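Local atomic coordinates of protein-tyrosine-phosphatase PTP1 (Arabidopsis thaliana, PDB entry 6KRW), a protein that removes phosphate from phosphotyrosine in proteins, dephosphorylates MAP kinases such as MPK6 and modulates plant defence responses. Residues S100-P112 and P228-G240. Residues are numbered along the deposited sequence; the frame is centred on the assembly and turned at random. Where two conformers were deposited one is given.
Sequences SESISQFIATQGP and PSLGPIIVHCSAG
F106 to T109 and I233 to H236 pair as neighbouring parallel strands, inside the 92-95 edge of the mixed phosphatase sheet, the second leading directly into the P-loop of catalytic C237. Backbone bonds zip them together, I233 N to Q105 O (2.9 Å, 167°) and V235 N to I107 O (2.9 Å) in one direction, I107 N to I233 O and T109 N to V235 O in the other. On one face CD2 of F106 lies beside CG2 of V235 at 3.9 Å; on the other, CG1 of I107 runs alongside CB of P232. Beyond the strands, G111 N reaches S238 O (2.9 Å), tying 100-112 to the P-loop itself. With CG between its backbone N and carbonyl carbon (chi1 80°), H236 donates from ND1 to a lone pair of the next carbonyl, C237 O (3.0 Å), nearly in the ring plane, while P112 CD lies over one ring face. A leucine here would probably leave C237 O without this donor and the hydroxyl of Y150, which bonds NE2, without its mate. Strands 92-95 and 131-134 flank the pair; helix 242-259 packs against F106 and I233, and helix 117-126 covers I107 and I234 on the opposite face.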
loop_
_atom_site.group_PDB
_atom_site.type_symbol
_atom_site.label_atom_id
_atom_site.label_comp_id
_atom_site.label_asym_id
_atom_site.label_seq_id
_atom_site.Cartn_x
_atom_site.Cartn_y
_atom_site.Cartn_z
ATOM N N SER A 100 9.106 -8.058 12.785
ATOM C CA SER A 100 10.517 -7.622 12.744
ATOM C C SER A 100 10.543 -6.097 12.745
ATOM O O SER A 100 9.752 -5.481 12.005
ATOM C CB SER A 100 11.221 -8.182 11.541
ATOM O OG SER A 100 12.476 -7.549 11.375
ATOM N N GLU A 101 11.442 -5.521 13.526
ATOM C CA GLU A 101 11.659 -4.056 13.537
ATOM C C GLU A 101 12.195 -3.600 12.174
ATOM O O GLU A 101 12.277 -2.381 11.967
ATOM C CB GLU A 101 12.622 -3.702 14.673
ATOM C CG GLU A 101 12.142 -4.191 16.024
ATOM C CD GLU A 101 13.083 -3.915 17.181
ATOM O OE1 GLU A 101 12.744 -3.061 18.018
ATOM O OE2 GLU A 101 14.144 -4.569 17.258
ATOM N N SER A 102 12.543 -4.527 11.277
ATOM C CA SER A 102 13.148 -4.151 9.970
ATOM C C SER A 102 12.146 -4.310 8.825
ATOM O O SER A 102 12.525 -4.002 7.697
ATOM C CB SER A 102 14.393 -4.955 9.700
ATOM O OG SER A 102 15.321 -4.807 10.761
ATOM N N ILE A 103 10.939 -4.827 9.093
ATOM C CA ILE A 103 9.940 -5.117 8.027
ATOM C C ILE A 103 8.675 -4.309 8.304
ATOM O O ILE A 103 8.065 -4.494 9.366
ATOM C CB ILE A 103 9.705 -6.631 7.911
ATOM C CG1 ILE A 103 11.037 -7.351 7.679
ATOM C CG2 ILE A 103 8.696 -6.893 6.807
ATOM C CD1 ILE A 103 10.970 -8.823 7.794
ATOM N N SER A 104 8.329 -3.397 7.384
ATOM C CA SER A 104 7.124 -2.552 7.489
ATOM C C SER A 104 5.860 -3.415 7.454
ATOM O O SER A 104 5.811 -4.426 6.713
ATOM C CB SER A 104 7.035 -1.550 6.378
ATOM O OG SER A 104 8.248 -0.785 6.265
ATOM N N GLN A 105 4.854 -2.936 8.161
ATOM C CA GLN A 105 3.480 -3.409 7.970
ATOM C C GLN A 105 2.727 -2.321 7.210
ATOM O O GLN A 105 3.127 -1.109 7.287
ATOM C CB GLN A 105 2.845 -3.776 9.306
ATOM C CG GLN A 105 2.561 -2.627 10.227
ATOM C CD GLN A 105 2.108 -3.066 11.599
ATOM O OE1 GLN A 105 1.538 -4.168 11.773
ATOM N NE2 GLN A 105 2.322 -2.190 12.578
ATOM N N PHE A 106 1.717 -2.727 6.487
ATOM C CA PHE A 106 0.900 -1.808 5.675
ATOM C C PHE A 106 -0.548 -1.843 6.097
ATOM O O PHE A 106 -1.066 -2.864 6.572
ATOM C CB PHE A 106 0.979 -2.124 4.187
ATOM C CG PHE A 106 2.360 -2.431 3.694
ATOM C CD1 PHE A 106 2.849 -3.722 3.679
ATOM C CD2 PHE A 106 3.181 -1.418 3.207
ATOM C CE1 PHE A 106 4.117 -4.018 3.228
ATOM C CE2 PHE A 106 4.446 -1.711 2.726
ATOM C CZ PHE A 106 4.925 -3.005 2.732
ATOM N N ILE A 107 -1.238 -0.755 5.866
ATOM C CA ILE A 107 -2.701 -0.700 5.762
ATOM C C ILE A 107 -3.074 -0.521 4.307
ATOM O O ILE A 107 -2.792 0.567 3.740
ATOM C CB ILE A 107 -3.331 0.331 6.687
ATOM C CG1 ILE A 107 -3.117 -0.057 8.150
ATOM C CG2 ILE A 107 -4.798 0.499 6.374
ATOM C CD1 ILE A 107 -3.550 1.016 9.122
ATOM N N ALA A 108 -3.615 -1.552 3.689
ATOM C CA ALA A 108 -4.109 -1.488 2.302
ATOM C C ALA A 108 -5.540 -1.025 2.355
ATOM O O ALA A 108 -6.356 -1.657 3.049
ATOM C CB ALA A 108 -3.957 -2.808 1.606
ATOM N N THR A 109 -5.854 0.089 1.691
ATOM C CA THR A 109 -7.200 0.666 1.818
ATOM C C THR A 109 -7.651 1.230 0.468
ATOM O O THR A 109 -6.818 1.386 -0.428
ATOM C CB THR A 109 -7.211 1.689 2.961
ATOM O OG1 THR A 109 -8.540 2.123 3.191
ATOM C CG2 THR A 109 -6.339 2.890 2.666
ATOM N N GLN A 110 -8.931 1.470 0.311
ATOM C CA GLN A 110 -9.495 2.063 -0.919
ATOM C C GLN A 110 -9.220 3.566 -0.924
ATOM O O GLN A 110 -8.904 4.135 0.108
ATOM C CB GLN A 110 -10.997 1.811 -0.976
ATOM C CG GLN A 110 -11.750 2.583 0.079
ATOM C CD GLN A 110 -13.219 2.262 0.134
ATOM O OE1 GLN A 110 -13.697 1.334 -0.521
ATOM N NE2 GLN A 110 -13.943 3.091 0.868
ATOM N N GLY A 111 -9.274 4.138 -2.114
ATOM C CA GLY A 111 -9.199 5.611 -2.234
ATOM C C GLY A 111 -10.445 6.130 -1.511
ATOM O O GLY A 111 -11.562 5.687 -1.795
ATOM N N PRO A 112 -10.375 7.023 -0.460
ATOM C CA PRO A 112 -11.511 7.491 0.356
ATOM C C PRO A 112 -12.637 8.110 -0.470
ATOM O O PRO A 112 -12.372 8.796 -1.465
ATOM C CB PRO A 112 -10.916 8.529 1.312
ATOM C CG PRO A 112 -9.476 8.103 1.425
ATOM C CD PRO A 112 -9.108 7.501 0.095
ATOM N N PRO A 228 9.923 0.808 10.743
ATOM C CA PRO A 228 8.642 0.108 10.847
ATOM C C PRO A 228 7.907 0.323 12.178
ATOM O O PRO A 228 6.694 0.338 12.188
ATOM C CB PRO A 228 9.059 -1.352 10.675
ATOM C CG PRO A 228 10.232 -1.264 9.738
ATOM C CD PRO A 228 10.994 -0.054 10.203
ATOM N N SER A 229 8.645 0.555 13.261
ATOM C CA SER A 229 8.026 0.749 14.597
ATOM C C SER A 229 7.263 2.079 14.682
ATOM O O SER A 229 6.534 2.258 15.657
ATOM C CB SER A 229 9.062 0.657 15.674
ATOM O OG SER A 229 10.017 1.694 15.540
ATOM N N LEU A 230 7.414 2.978 13.711
ATOM C CA LEU A 230 6.685 4.282 13.763
ATOM C C LEU A 230 5.197 4.051 13.497
ATOM O O LEU A 230 4.375 4.863 13.943
ATOM C CB LEU A 230 7.231 5.238 12.703
ATOM C CG LEU A 230 8.088 6.399 13.166
ATOM C CD1 LEU A 230 9.304 5.900 13.925
ATOM C CD2 LEU A 230 8.473 7.206 11.934
ATOM N N GLY A 231 4.874 3.007 12.746
ATOM C CA GLY A 231 3.467 2.663 12.501
ATOM C C GLY A 231 3.282 2.108 11.102
ATOM O O GLY A 231 4.218 2.067 10.307
ATOM N N PRO A 232 2.075 1.601 10.790
ATOM C CA PRO A 232 1.794 1.060 9.473
ATOM C C PRO A 232 1.917 2.131 8.379
ATOM O O PRO A 232 1.579 3.266 8.593
ATOM C CB PRO A 232 0.353 0.528 9.562
ATOM C CG PRO A 232 0.044 0.473 11.039
ATOM C CD PRO A 232 0.901 1.563 11.670
ATOM N N ILE A 233 2.394 1.704 7.220
ATOM C CA ILE A 233 2.391 2.536 5.985
ATOM C C ILE A 233 1.054 2.346 5.291
ATOM O O ILE A 233 0.721 1.217 4.925
ATOM C CB ILE A 233 3.550 2.154 5.058
ATOM C CG1 ILE A 233 4.888 2.472 5.716
ATOM C CG2 ILE A 233 3.390 2.797 3.692
ATOM C CD1 ILE A 233 6.058 1.909 4.984
ATOM N N ILE A 234 0.301 3.418 5.138
ATOM C CA ILE A 234 -0.931 3.371 4.336
ATOM C C ILE A 234 -0.560 3.277 2.873
ATOM O O ILE A 234 0.245 4.076 2.416
ATOM C CB ILE A 234 -1.865 4.537 4.661
ATOM C CG1 ILE A 234 -2.432 4.391 6.070
ATOM C CG2 ILE A 234 -2.965 4.624 3.637
ATOM C CD1 ILE A 234 -3.136 5.640 6.575
ATOM N N VAL A 235 -1.148 2.352 2.156
ATOM C CA VAL A 235 -1.003 2.243 0.687
ATOM C C VAL A 235 -2.379 2.176 0.090
ATOM O O VAL A 235 -3.199 1.350 0.553
ATOM C CB VAL A 235 -0.118 1.090 0.217
ATOM C CG1 VAL A 235 0.100 1.146 -1.277
ATOM C CG2 VAL A 235 1.197 1.015 0.960
ATOM N N HIS A 236 -2.682 3.051 -0.867
ATOM C CA HIS A 236 -4.019 3.004 -1.477
ATOM C C HIS A 236 -3.934 3.369 -2.953
ATOM O O HIS A 236 -3.029 4.130 -3.356
ATOM C CB HIS A 236 -5.018 3.877 -0.733
ATOM C CG HIS A 236 -4.962 5.344 -1.050
ATOM N ND1 HIS A 236 -5.690 5.854 -2.089
ATOM C CD2 HIS A 236 -4.404 6.363 -0.390
ATOM C CE1 HIS A 236 -5.495 7.189 -2.131
ATOM N NE2 HIS A 236 -4.683 7.531 -1.097
ATOM N N CYS A 237 -4.867 2.868 -3.720
ATOM C CA CYS A 237 -5.092 3.307 -5.113
ATOM C C CYS A 237 -6.582 3.608 -5.183
ATOM O O CYS A 237 -7.046 4.432 -4.398
ATOM C CB CYS A 237 -4.582 2.267 -6.117
ATOM S SG CYS A 237 -5.080 0.557 -5.779
ATOM N N SER A 238 -7.299 2.978 -6.085
ATOM C CA SER A 238 -8.755 3.172 -6.100
ATOM C C SER A 238 -9.423 2.074 -5.252
ATOM O O SER A 238 -10.108 2.422 -4.304
ATOM C CB SER A 238 -9.280 3.222 -7.486
ATOM O OG SER A 238 -10.613 3.662 -7.448
ATOM N N ALA A 239 -9.246 0.798 -5.597
ATOM C CA ALA A 239 -9.813 -0.313 -4.787
ATOM C C ALA A 239 -8.862 -0.710 -3.664
ATOM O O ALA A 239 -9.348 -1.352 -2.692
ATOM C CB ALA A 239 -10.119 -1.483 -5.669
ATOM N N GLY A 240 -7.594 -0.384 -3.769
ATOM C CA GLY A 240 -6.570 -0.756 -2.789
ATOM C C GLY A 240 -6.133 -2.209 -2.901
ATOM O O GLY A 240 -5.793 -2.783 -1.841
HETATM O O HOH W 1 11.478 -0.141 13.469
HETATM O O HOH W 2 5.400 -0.545 9.685
HETATM O O HOH W 3 4.215 -0.358 13.300
#